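Local structure of N-Acetyltransferase, PseH (Campylobacter jejuni subsp. jejuni PT14, 4XPL) at residues F87-K92 and I101-I106; K61-F66 and I75-I80; N137-Y142 and Y149-K154. The protein transfers an acetyl group from acetyl coenzyme A to N-4 of a UDP-linked amino sugar, the third step in making the pseudaminic acid that modifies flagellin. The protein carries 8 engineered substitutions. One frame throughout, in Å; residues are numbered along the deposited sequence.

Interaction 1: residues F87-K92 and I101-I106; sequences FGLYAK and ILMNEI. With ACO (acetyl coenzyme *a), chain B.
L89 of strand 84-91 stands between helix and cofactor: its CB and CD1 meet the helix, and both branches touch acetyl coenzyme A. CB meets I106 CD1 at 3.8 Å. Beyond CG the branches part: CD1 packs on L102 CB and on M103 SD, 3.9 Å from the sulfur, and also touches the CDP methyl of acetyl coenzyme A, while CD2 rests on C3P of the pantetheine arm. At F87 the I106 methyl CG2 sits over one ring face, displaced toward the rim, 4.1 Å from the centroid and 25° off the normal, a CH-pi contact. M103, bent at chi2 and chi3, brings SD obliquely to the same ring, 4.1 Å from F87 CE2, as a Met-aromatic contact.

Strand and helix run nearly antiparallel, 152° between their directions, as parts of the beta-alpha-beta unit 84-91, 99-114, 118-124 of the GNAT fold. The strand's backbone pairs with the pantetheine as a further strand would: ACO N4P donates to L89 O at 2.8 Å and A91 N donates to ACO O9P at 2.8 Å, nearly straight at 170°. G88 brings its CA to 3.6 Å from ACO S1P. Y90, on the cofactor side, lays CD2 3.5 Å from ACO C6P.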
loop_
_atom_site.group_PDB
_atom_site.type_symbol
_atom_site.label_atom_id
_atom_site.label_comp_id
_atom_site.label_asym_id
_atom_site.label_seq_id
_atom_site.Cartn_x
_atom_site.Cartn_y
_atom_site.Cartn_z
ATOM N N PHE A 87 0.537 6.104 -2.957
ATOM C CA PHE A 87 0.140 4.859 -2.355
ATOM C C PHE A 87 0.550 3.675 -3.194
ATOM O O PHE A 87 0.827 3.784 -4.402
ATOM C CB PHE A 87 -1.382 4.808 -2.121
ATOM C CG PHE A 87 -2.179 4.611 -3.368
ATOM C CD1 PHE A 87 -2.619 5.692 -4.095
ATOM C CD2 PHE A 87 -2.463 3.339 -3.825
ATOM C CE1 PHE A 87 -3.332 5.530 -5.240
ATOM C CE2 PHE A 87 -3.178 3.158 -4.990
ATOM C CZ PHE A 87 -3.620 4.245 -5.697
ATOM N N GLY A 88 0.528 2.532 -2.525
ATOM C CA GLY A 88 0.794 1.243 -3.127
ATOM C C GLY A 88 -0.048 0.181 -2.436
ATOM O O GLY A 88 -0.606 0.404 -1.347
ATOM N N LEU A 89 -0.185 -0.962 -3.102
ATOM C CA LEU A 89 -0.971 -2.089 -2.555
ATOM C C LEU A 89 -0.416 -3.387 -3.106
ATOM O O LEU A 89 0.231 -3.403 -4.177
ATOM C CB LEU A 89 -2.446 -1.940 -2.902
ATOM C CG LEU A 89 -2.946 -2.200 -4.318
ATOM C CD1 LEU A 89 -4.460 -2.414 -4.417
ATOM C CD2 LEU A 89 -2.505 -1.067 -5.210
ATOM N N TYR A 90 -0.611 -4.448 -2.346
ATOM C CA TYR A 90 -0.118 -5.747 -2.709
ATOM C C TYR A 90 -1.057 -6.803 -2.127
ATOM O O TYR A 90 -1.207 -6.887 -0.900
ATOM C CB TYR A 90 1.331 -5.899 -2.207
ATOM C CG TYR A 90 2.101 -6.994 -2.885
ATOM C CD1 TYR A 90 1.949 -8.309 -2.497
ATOM C CD2 TYR A 90 3.001 -6.718 -3.915
ATOM C CE1 TYR A 90 2.645 -9.335 -3.114
ATOM C CE2 TYR A 90 3.711 -7.751 -4.541
ATOM C CZ TYR A 90 3.515 -9.060 -4.126
ATOM O OH TYR A 90 4.197 -10.105 -4.710
ATOM N N ALA A 91 -1.696 -7.600 -2.986
ATOM C CA ALA A 91 -2.573 -8.672 -2.491
ATOM C C ALA A 91 -1.718 -9.834 -1.975
ATOM O O ALA A 91 -0.639 -10.114 -2.505
ATOM C CB ALA A 91 -3.553 -9.164 -3.583
ATOM N N LYS A 92 -2.181 -10.491 -0.924
ATOM C CA LYS A 92 -1.591 -11.748 -0.502
ATOM C C LYS A 92 -1.599 -12.620 -1.765
ATOM O O LYS A 92 -2.608 -12.653 -2.476
ATOM C CB LYS A 92 -2.385 -12.361 0.665
ATOM C CG LYS A 92 -1.804 -13.643 1.281
ATOM C CD LYS A 92 -2.524 -13.999 2.584
ATOM C CE LYS A 92 -1.812 -15.098 3.363
ATOM N NZ LYS A 92 -1.742 -16.369 2.592
ATOM N N ILE A 101 -11.036 -4.283 -2.144
ATOM C CA ILE A 101 -11.040 -4.099 -0.701
ATOM C C ILE A 101 -9.866 -3.249 -0.263
ATOM O O ILE A 101 -10.023 -2.291 0.504
ATOM C CB ILE A 101 -10.949 -5.448 0.026
ATOM C CG1 ILE A 101 -12.196 -6.266 -0.311
ATOM C CG2 ILE A 101 -10.781 -5.193 1.528
ATOM C CD1 ILE A 101 -12.288 -7.659 0.353
ATOM N N LEU A 102 -8.681 -3.576 -0.764
ATOM C CA LEU A 102 -7.497 -2.787 -0.467
ATOM C C LEU A 102 -7.631 -1.343 -0.932
ATOM O O LEU A 102 -7.231 -0.420 -0.209
ATOM C CB LEU A 102 -6.238 -3.415 -1.055
ATOM C CG LEU A 102 -5.922 -4.873 -0.720
ATOM C CD1 LEU A 102 -4.627 -5.364 -1.409
ATOM C CD2 LEU A 102 -5.873 -5.077 0.811
ATOM N N MET A 103 -8.210 -1.160 -2.116
ATOM C CA MET A 103 -8.467 0.188 -2.671
ATOM C C MET A 103 -9.472 0.967 -1.813
ATOM O O MET A 103 -9.279 2.162 -1.543
ATOM C CB MET A 103 -8.980 0.104 -4.118
ATOM C CG MET A 103 -7.957 -0.277 -5.161
ATOM S SD MET A 103 -6.508 0.815 -5.190
ATOM C CE MET A 103 -7.310 2.383 -5.586
ATOM N N ASN A 104 -10.542 0.314 -1.374
ATOM C CA ASN A 104 -11.466 0.966 -0.443
ATOM C C ASN A 104 -10.741 1.460 0.797
ATOM O O ASN A 104 -10.994 2.570 1.254
ATOM C CB ASN A 104 -12.604 0.025 0.031
ATOM C CG ASN A 104 -13.626 -0.284 -1.062
ATOM O OD1 ASN A 104 -13.795 0.479 -2.046
ATOM N ND2 ASN A 104 -14.306 -1.432 -0.906
ATOM N N GLU A 105 -9.907 0.606 1.388
ATOM C CA GLU A 105 -9.150 0.981 2.570
ATOM C C GLU A 105 -8.160 2.115 2.333
ATOM O O GLU A 105 -8.005 2.994 3.188
ATOM C CB GLU A 105 -8.405 -0.221 3.147
ATOM C CG GLU A 105 -9.304 -1.312 3.661
ATOM C CD GLU A 105 -10.294 -0.831 4.728
ATOM O OE1 GLU A 105 -9.848 -0.192 5.699
ATOM O OE2 GLU A 105 -11.495 -1.092 4.573
ATOM N N ILE A 106 -7.479 2.080 1.197
ATOM C CA ILE A 106 -6.532 3.125 0.836
ATOM C C ILE A 106 -7.232 4.478 0.763
ATOM O O ILE A 106 -6.755 5.460 1.327
ATOM C CB ILE A 106 -5.822 2.834 -0.522
ATOM C CG1 ILE A 106 -4.731 1.758 -0.334
ATOM C CG2 ILE A 106 -5.194 4.135 -1.131
ATOM C CD1 ILE A 106 -4.461 0.926 -1.533
HETATM N N1A ACO B . -6.803 -5.683 -18.729
HETATM C C2A ACO B . -7.796 -5.097 -18.025
HETATM N N3A ACO B . -8.249 -5.597 -16.856
HETATM C C4A ACO B . -7.729 -6.731 -16.306
HETATM C C5A ACO B . -6.639 -7.421 -17.009
HETATM C C6A ACO B . -6.192 -6.817 -18.298
HETATM N N6A ACO B . -5.198 -7.375 -19.037
HETATM N N7A ACO B . -6.324 -8.496 -16.253
HETATM C C8A ACO B . -7.138 -8.497 -15.160
HETATM N N9A ACO B . -7.975 -7.436 -15.192
HETATM C C1B ACO B . -9.019 -7.043 -14.193
HETATM C C2B ACO B . -9.756 -8.215 -13.556
HETATM O O2B ACO B . -10.755 -8.754 -14.428
HETATM C C3B ACO B . -10.341 -7.543 -12.334
HETATM O O3B ACO B . -11.559 -6.906 -12.721
HETATM P P3B ACO B . -12.688 -6.395 -11.683
HETATM O O7A ACO B . -12.009 -5.340 -10.815
HETATM O O8A ACO B . -13.723 -5.798 -12.608
HETATM O O9A ACO B . -13.151 -7.634 -10.943
HETATM C C4B ACO B . -9.278 -6.525 -11.917
HETATM O O4B ACO B . -8.478 -6.293 -13.087
HETATM C C5B ACO B . -8.426 -7.026 -10.745
HETATM O O5B ACO B . -7.936 -8.353 -10.996
HETATM P P1A ACO B . -7.829 -9.510 -9.866
HETATM O O1A ACO B . -7.219 -10.750 -10.460
HETATM O O2A ACO B . -9.132 -9.593 -9.100
HETATM O O3A ACO B . -6.614 -9.017 -8.935
HETATM P P2A ACO B . -6.795 -8.454 -7.455
HETATM O O4A ACO B . -7.958 -7.498 -7.418
HETATM O O5A ACO B . -6.824 -9.658 -6.537
HETATM O O6A ACO B . -5.369 -7.746 -7.185
HETATM C CBP ACO B . -3.574 -6.232 -7.316
HETATM C CCP ACO B . -4.905 -6.613 -7.914
HETATM C CDP ACO B . -3.798 -5.884 -5.816
HETATM C CEP ACO B . -3.013 -5.023 -8.078
HETATM C CAP ACO B . -2.649 -7.450 -7.477
HETATM O OAP ACO B . -2.538 -7.824 -8.873
HETATM C C9P ACO B . -1.277 -7.213 -6.931
HETATM O O9P ACO B . -1.060 -7.246 -5.718
HETATM N N8P ACO B . -0.317 -7.011 -7.838
HETATM C C7P ACO B . 1.083 -6.864 -7.456
HETATM C C6P ACO B . 1.327 -5.546 -6.707
HETATM C C5P ACO B . 0.965 -4.346 -7.560
HETATM O O5P ACO B . 1.182 -4.338 -8.777
HETATM N N4P ACO B . 0.460 -3.285 -6.930
HETATM C C3P ACO B . 0.319 -2.001 -7.638
HETATM C C2P ACO B . 1.656 -1.225 -7.620
HETATM S S1P ACO B . 1.971 -0.754 -5.933
HETATM C C ACO B . 3.114 -1.812 -5.345
HETATM O O ACO B . 3.534 -2.736 -6.052
HETATM C CH3 ACO B . 3.573 -1.614 -3.921
#

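Interaction 2: residues K61-F66 and I75-I80; sequences KYFLVF and IDFVNI
The Y62 ring and the D76 side chain lie side by side and point the same way, with ring and carboxylate planes only 16° apart. D76 CB stands over the middle of the ring, 3.4 Å from its centroid and 7° off the normal, a close CH-pi contact; the carboxylate carbon CG follows beyond it, above the CE2 and CZ end. Two different first torsions bring them together: Y62 turns its ring to the side of its own backbone N, whereas D76 folds CG back over its own main chain, which sets the carboxylate almost flat above the ring. V78 CG1 approaches Y62 CE1 obliquely at 4.0 Å.

These two residues, Y62 and D76, form a non-hydrogen-bonded pair in the antiparallel hairpin of strands 61-67 and 70-78, within the GNAT sheet. The hydrogen-bonded pairs on either side of it, K61 with F77 and F63 with I75, are each closed by two backbone bonds; F63 N to I75 O, at 2.9 Å and 173°, is the straightest of the four. Between them, D76 CA and Y62 CA make C-H...O contacts with K61 O and I75 O.

On the other sheet face, F63 and F77 cross at about a right angle. F63 CD2 lies in the plane of the F77 ring, at its edge, 3.9 Å from CE1. Y109 of helix 99-114 meets both rings, edge-to-face with F63. I75 CG1 fits between F63 CB and V65 CG2, at 3.9 Å from V65 CG2, and its side chain is roughly perpendicular to that of V65. At the hairpin's open end, K61 CG touches I80 CD1, again with the two side chains crossing near a right angle.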
loop_
_atom_site.group_PDB
_atom_site.type_symbol
_atom_site.label_atom_id
_atom_site.label_comp_id
_atom_site.label_asym_id
_atom_site.label_seq_id
_atom_site.Cartn_x
_atom_site.Cartn_y
_atom_site.Cartn_z
ATOM N N LYS A 61 3.669 5.193 5.800
ATOM C CA LYS A 61 2.881 4.314 6.653
ATOM C C LYS A 61 2.529 3.077 5.833
ATOM O O LYS A 61 2.006 3.187 4.706
ATOM C CB LYS A 61 1.594 4.995 7.137
ATOM C CG LYS A 61 1.793 6.240 7.990
ATOM C CD LYS A 61 0.452 6.674 8.619
ATOM C CE LYS A 61 0.580 7.945 9.392
ATOM N NZ LYS A 61 1.268 7.690 10.689
ATOM N N TYR A 62 2.853 1.908 6.379
ATOM C CA TYR A 62 2.497 0.633 5.790
ATOM C C TYR A 62 1.567 -0.092 6.749
ATOM O O TYR A 62 1.793 -0.058 7.950
ATOM C CB TYR A 62 3.771 -0.215 5.598
ATOM C CG TYR A 62 4.616 0.157 4.396
ATOM C CD1 TYR A 62 5.236 1.393 4.310
ATOM C CD2 TYR A 62 4.793 -0.735 3.346
ATOM C CE1 TYR A 62 5.997 1.732 3.207
ATOM C CE2 TYR A 62 5.576 -0.401 2.234
ATOM C CZ TYR A 62 6.151 0.819 2.172
ATOM O OH TYR A 62 6.921 1.184 1.101
ATOM N N PHE A 63 0.558 -0.757 6.195
ATOM C CA PHE A 63 -0.390 -1.532 6.935
ATOM C C PHE A 63 -0.545 -2.937 6.380
ATOM O O PHE A 63 -0.591 -3.152 5.135
ATOM C CB PHE A 63 -1.743 -0.827 6.882
ATOM C CG PHE A 63 -1.761 0.521 7.589
ATOM C CD1 PHE A 63 -1.902 0.577 8.959
ATOM C CD2 PHE A 63 -1.666 1.685 6.888
ATOM C CE1 PHE A 63 -1.968 1.769 9.621
ATOM C CE2 PHE A 63 -1.700 2.905 7.545
ATOM C CZ PHE A 63 -1.859 2.935 8.910
ATOM N N LEU A 64 -0.628 -3.892 7.294
ATOM C CA LEU A 64 -1.089 -5.240 6.971
ATOM C C LEU A 64 -2.610 -5.189 7.112
ATOM O O LEU A 64 -3.112 -4.744 8.160
ATOM C CB LEU A 64 -0.437 -6.244 7.913
ATOM C CG LEU A 64 -0.627 -7.746 7.714
ATOM C CD1 LEU A 64 -0.127 -8.153 6.355
ATOM C CD2 LEU A 64 0.076 -8.549 8.796
ATOM N N VAL A 65 -3.325 -5.650 6.097
ATOM C CA VAL A 65 -4.781 -5.586 6.081
ATOM C C VAL A 65 -5.390 -6.947 6.403
ATOM O O VAL A 65 -5.061 -7.945 5.773
ATOM C CB VAL A 65 -5.301 -5.098 4.732
ATOM C CG1 VAL A 65 -6.881 -5.005 4.743
ATOM C CG2 VAL A 65 -4.632 -3.727 4.379
ATOM N N PHE A 66 -6.311 -6.952 7.365
ATOM C CA PHE A 66 -7.005 -8.126 7.773
ATOM C C PHE A 66 -8.498 -8.044 7.411
ATOM O O PHE A 66 -9.142 -6.985 7.506
ATOM C CB PHE A 66 -6.899 -8.309 9.291
ATOM C CG PHE A 66 -5.512 -8.691 9.781
ATOM C CD1 PHE A 66 -4.514 -7.750 9.853
ATOM C CD2 PHE A 66 -5.247 -9.967 10.243
ATOM C CE1 PHE A 66 -3.258 -8.086 10.341
ATOM C CE2 PHE A 66 -3.993 -10.315 10.711
ATOM C CZ PHE A 66 -2.996 -9.345 10.743
ATOM N N ILE A 75 -1.110 -2.470 2.331
ATOM C CA ILE A 75 -1.229 -1.167 1.691
ATOM C C ILE A 75 -0.207 -0.202 2.246
ATOM O O ILE A 75 0.289 -0.398 3.333
ATOM C CB ILE A 75 -2.674 -0.590 1.822
ATOM C CG1 ILE A 75 -3.065 -0.362 3.280
ATOM C CG2 ILE A 75 -3.680 -1.499 1.106
ATOM C CD1 ILE A 75 -4.412 0.407 3.456
ATOM N N ASP A 76 0.127 0.829 1.467
ATOM C CA ASP A 76 1.087 1.781 1.903
ATOM C C ASP A 76 0.813 3.155 1.357
ATOM O O ASP A 76 0.198 3.339 0.261
ATOM C CB ASP A 76 2.539 1.353 1.598
ATOM C CG ASP A 76 2.884 1.416 0.145
ATOM O OD1 ASP A 76 3.330 2.487 -0.314
ATOM O OD2 ASP A 76 2.711 0.382 -0.524
ATOM N N PHE A 77 1.296 4.114 2.150
ATOM C CA PHE A 77 1.207 5.528 1.843
ATOM C C PHE A 77 2.598 6.117 2.043
ATOM O O PHE A 77 3.190 5.919 3.087
ATOM C CB PHE A 77 0.210 6.190 2.789
ATOM C CG PHE A 77 -1.120 5.508 2.852
ATOM C CD1 PHE A 77 -1.354 4.479 3.763
ATOM C CD2 PHE A 77 -2.162 5.928 2.051
ATOM C CE1 PHE A 77 -2.580 3.859 3.815
ATOM C CE2 PHE A 77 -3.394 5.353 2.132
ATOM C CZ PHE A 77 -3.622 4.312 2.993
ATOM N N VAL A 78 3.146 6.752 1.005
ATOM C CA VAL A 78 4.456 7.332 1.068
ATOM C C VAL A 78 4.388 8.756 0.523
ATOM O O VAL A 78 3.391 9.153 -0.137
ATOM C CB VAL A 78 5.507 6.436 0.338
ATOM C CG1 VAL A 78 5.465 5.012 0.921
ATOM C CG2 VAL A 78 5.303 6.397 -1.208
ATOM N N ASN A 79 5.420 9.529 0.847
ATOM C CA ASN A 79 5.492 10.952 0.509
ATOM C C ASN A 79 4.267 11.671 1.048
ATOM O O ASN A 79 3.659 12.488 0.375
ATOM C CB ASN A 79 5.601 11.166 -1.001
ATOM C CG ASN A 79 6.853 10.559 -1.597
ATOM O OD1 ASN A 79 7.958 10.890 -1.214
ATOM N ND2 ASN A 79 6.671 9.672 -2.556
ATOM N N ILE A 80 3.884 11.334 2.271
ATOM C CA ILE A 80 2.713 11.934 2.870
ATOM C C ILE A 80 3.005 13.386 3.221
ATOM O O ILE A 80 4.002 13.690 3.886
ATOM C CB ILE A 80 2.263 11.222 4.155
ATOM C CG1 ILE A 80 1.966 9.758 3.879
ATOM C CG2 ILE A 80 1.064 11.968 4.763
ATOM C CD1 ILE A 80 1.798 8.910 5.159
#

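Interaction 3: residues N137-Y142 and Y149-K154; sequences NHFTIY and YYVYLK. Engineered in segment 149-154: Y150 (natural residue His), V151 (natural residue Ile), Y152 (natural residue Cys).
T140 and Y152 exchange two backbone hydrogen bonds, N to O each way at 3.0 Å, and Y142 N adds a third to Y150 O at 2.9 Å. They close the antiparallel hairpin of strands 140-144 and 148-154 at the edge of the GNAT sheet. A water donates to H138 O and Y152 O and accepts from T140 OG1, so it joins the loop to the strands just where H138, the C-prime residue of a Schellman motif, ends helix 128-136.

Three residues here, Y150, V151 and Y152, are engineered. Y150 CB lies over one face of the Y142 ring, 4.0 Å from its centroid and 28° off the normal, while the Y150 hydroxyl reaches D145. A chi1 of 74° at Y142 turns the ring back across the neighbouring strand, where it meets the Y152 ring obliquely with planes at 78°. V151, which also touches Y134 of helix 128-136, packs its CG1 on I141 CG1 and its CG2 on F139 CD2. L153 crosses F139 at about a right angle, its CB above the ring face toward the rim, 3.5 Å from F139 CE2.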
loop_
_atom_site.group_PDB
_atom_site.type_symbol
_atom_site.label_atom_id
_atom_site.label_comp_id
_atom_site.label_asym_id
_atom_site.label_seq_id
_atom_site.Cartn_x
_atom_site.Cartn_y
_atom_site.Cartn_z
ATOM N N ASN A 137 -11.860 2.918 -9.719
ATOM C CA ASN A 137 -12.046 3.757 -8.530
ATOM C C ASN A 137 -11.863 5.275 -8.829
ATOM O O ASN A 137 -11.592 6.090 -7.924
ATOM C CB ASN A 137 -11.108 3.282 -7.417
ATOM C CG ASN A 137 -11.552 1.973 -6.810
ATOM O OD1 ASN A 137 -12.364 1.967 -5.894
ATOM N ND2 ASN A 137 -11.095 0.848 -7.376
ATOM N N HIS A 138 -12.090 5.619 -10.093
ATOM C CA HIS A 138 -12.163 7.005 -10.628
ATOM C C HIS A 138 -10.844 7.755 -10.688
ATOM O O HIS A 138 -10.829 8.985 -10.829
ATOM C CB HIS A 138 -13.248 7.839 -9.938
ATOM C CG HIS A 138 -14.531 7.103 -9.747
ATOM N ND1 HIS A 138 -15.084 6.313 -10.733
ATOM C CD2 HIS A 138 -15.394 7.070 -8.706
ATOM C CE1 HIS A 138 -16.220 5.802 -10.291
ATOM N NE2 HIS A 138 -16.433 6.248 -9.067
ATOM N N PHE A 139 -9.735 7.015 -10.639
ATOM C CA PHE A 139 -8.435 7.591 -10.917
ATOM C C PHE A 139 -8.319 8.029 -12.374
ATOM O O PHE A 139 -8.940 7.473 -13.278
ATOM C CB PHE A 139 -7.299 6.618 -10.548
ATOM C CG PHE A 139 -7.032 6.536 -9.073
ATOM C CD1 PHE A 139 -7.850 5.767 -8.245
ATOM C CD2 PHE A 139 -6.015 7.281 -8.494
ATOM C CE1 PHE A 139 -7.635 5.712 -6.899
ATOM C CE2 PHE A 139 -5.801 7.220 -7.150
ATOM C CZ PHE A 139 -6.603 6.423 -6.348
ATOM N N THR A 140 -7.537 9.068 -12.590
ATOM C CA THR A 140 -7.320 9.557 -13.926
ATOM C C THR A 140 -5.801 9.666 -14.167
ATOM O O THR A 140 -5.040 10.049 -13.282
ATOM C CB THR A 140 -8.152 10.843 -14.194
ATOM O OG1 THR A 140 -7.816 11.866 -13.271
ATOM C CG2 THR A 140 -9.655 10.578 -14.024
ATOM N N ILE A 141 -5.367 9.250 -15.361
ATOM C CA ILE A 141 -3.971 9.345 -15.765
ATOM C C ILE A 141 -3.667 10.808 -16.076
ATOM O O ILE A 141 -4.231 11.371 -17.010
ATOM C CB ILE A 141 -3.672 8.496 -17.015
ATOM C CG1 ILE A 141 -3.895 7.010 -16.762
ATOM C CG2 ILE A 141 -2.212 8.723 -17.507
ATOM C CD1 ILE A 141 -3.915 6.223 -18.102
ATOM N N TYR A 142 -2.745 11.404 -15.322
ATOM C CA TYR A 142 -2.354 12.818 -15.552
ATOM C C TYR A 142 -0.928 13.039 -16.122
ATOM O O TYR A 142 -0.552 14.180 -16.456
ATOM C CB TYR A 142 -2.496 13.618 -14.259
ATOM C CG TYR A 142 -1.433 13.355 -13.218
ATOM C CD1 TYR A 142 -1.537 12.272 -12.365
ATOM C CD2 TYR A 142 -0.303 14.190 -13.101
ATOM C CE1 TYR A 142 -0.577 12.020 -11.402
ATOM C CE2 TYR A 142 0.680 13.933 -12.122
ATOM C CZ TYR A 142 0.505 12.865 -11.270
ATOM O OH TYR A 142 1.423 12.562 -10.324
ATOM N N TYR A 149 2.762 5.161 -15.955
ATOM C CA TYR A 149 1.622 6.060 -15.949
ATOM C C TYR A 149 1.508 6.607 -14.552
ATOM O O TYR A 149 1.705 5.871 -13.576
ATOM C CB TYR A 149 0.311 5.354 -16.300
ATOM C CG TYR A 149 0.218 4.846 -17.705
ATOM C CD1 TYR A 149 0.453 5.690 -18.794
ATOM C CD2 TYR A 149 -0.112 3.527 -17.962
ATOM C CE1 TYR A 149 0.362 5.216 -20.092
ATOM C CE2 TYR A 149 -0.214 3.053 -19.235
ATOM C CZ TYR A 149 0.039 3.888 -20.304
ATOM O OH TYR A 149 -0.056 3.397 -21.588
ATOM N N TYR A 150 1.103 7.870 -14.453
ATOM C CA TYR A 150 0.922 8.551 -13.167
ATOM C C TYR A 150 -0.568 8.850 -13.035
ATOM O O TYR A 150 -1.159 9.430 -13.962
ATOM C CB TYR A 150 1.737 9.871 -13.148
ATOM C CG TYR A 150 3.226 9.664 -13.209
ATOM C CD1 TYR A 150 3.871 9.502 -14.426
ATOM C CD2 TYR A 150 3.999 9.638 -12.040
ATOM C CE1 TYR A 150 5.249 9.288 -14.494
ATOM C CE2 TYR A 150 5.372 9.430 -12.090
ATOM C CZ TYR A 150 5.989 9.241 -13.326
ATOM O OH TYR A 150 7.348 9.034 -13.381
ATOM N N VAL A 151 -1.189 8.437 -11.913
ATOM C CA VAL A 151 -2.625 8.631 -11.721
ATOM C C VAL A 151 -2.934 9.404 -10.458
ATOM O O VAL A 151 -2.118 9.459 -9.503
ATOM C CB VAL A 151 -3.423 7.264 -11.700
ATOM C CG1 VAL A 151 -3.252 6.545 -13.001
ATOM C CG2 VAL A 151 -2.993 6.390 -10.544
ATOM N N TYR A 152 -4.093 10.052 -10.456
ATOM C CA TYR A 152 -4.533 10.768 -9.286
ATOM C C TYR A 152 -6.042 10.661 -9.081
ATOM O O TYR A 152 -6.799 10.431 -10.019
ATOM C CB TYR A 152 -4.148 12.258 -9.345
ATOM C CG TYR A 152 -5.105 13.101 -10.156
ATOM C CD1 TYR A 152 -5.005 13.174 -11.543
ATOM C CD2 TYR A 152 -6.143 13.804 -9.545
ATOM C CE1 TYR A 152 -5.901 13.934 -12.292
ATOM C CE2 TYR A 152 -7.036 14.565 -10.295
ATOM C CZ TYR A 152 -6.918 14.608 -11.661
ATOM O OH TYR A 152 -7.797 15.368 -12.401
ATOM N N LEU A 153 -6.433 10.864 -7.827
ATOM C CA LEU A 153 -7.814 10.996 -7.399
ATOM C C LEU A 153 -7.880 12.128 -6.371
ATOM O O LEU A 153 -7.106 12.117 -5.396
ATOM C CB LEU A 153 -8.274 9.692 -6.742
ATOM C CG LEU A 153 -9.727 9.639 -6.265
ATOM C CD1 LEU A 153 -10.700 9.683 -7.454
ATOM C CD2 LEU A 153 -9.982 8.418 -5.386
ATOM N N LYS A 154 -8.771 13.096 -6.600
ATOM C CA LYS A 154 -8.986 14.227 -5.677
ATOM C C LYS A 154 -10.330 14.113 -4.988
ATOM O O LYS A 154 -11.320 13.751 -5.612
ATOM C CB LYS A 154 -8.971 15.583 -6.396
ATOM C CG LYS A 154 -7.631 16.070 -6.761
ATOM C CD LYS A 154 -7.573 17.596 -6.792
ATOM C CE LYS A 154 -6.365 18.081 -7.598
ATOM N NZ LYS A 154 -5.100 17.373 -7.215
HETATM O O HOH W 1 -9.440 11.355 -10.815
#

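In the fold
All three interactions reach one mixed sheet. Interactions 1 and 2, with centres 8 Å apart, join where strands 70-78 and 84-91 are neighbours: G88 N lies 2.9 Å from D76 O, a probable hydrogen bond, and I106 CD1 packs 3.7 Å from I75 CG2. Interaction 3, centred about 15 Å from interaction 1, meets it through ring and methyl packing, with F87 CE1 3.5 Å from F139 CE2 and M103 CE 3.6 Å from F139 CE1. Interactions 2 and 3 do not touch; their nearest atoms are about 9 Å apart. Acetyl coenzyme A is gripped by strand 84-91 in interaction 1, and the D76 side chain of interaction 2 also touches it.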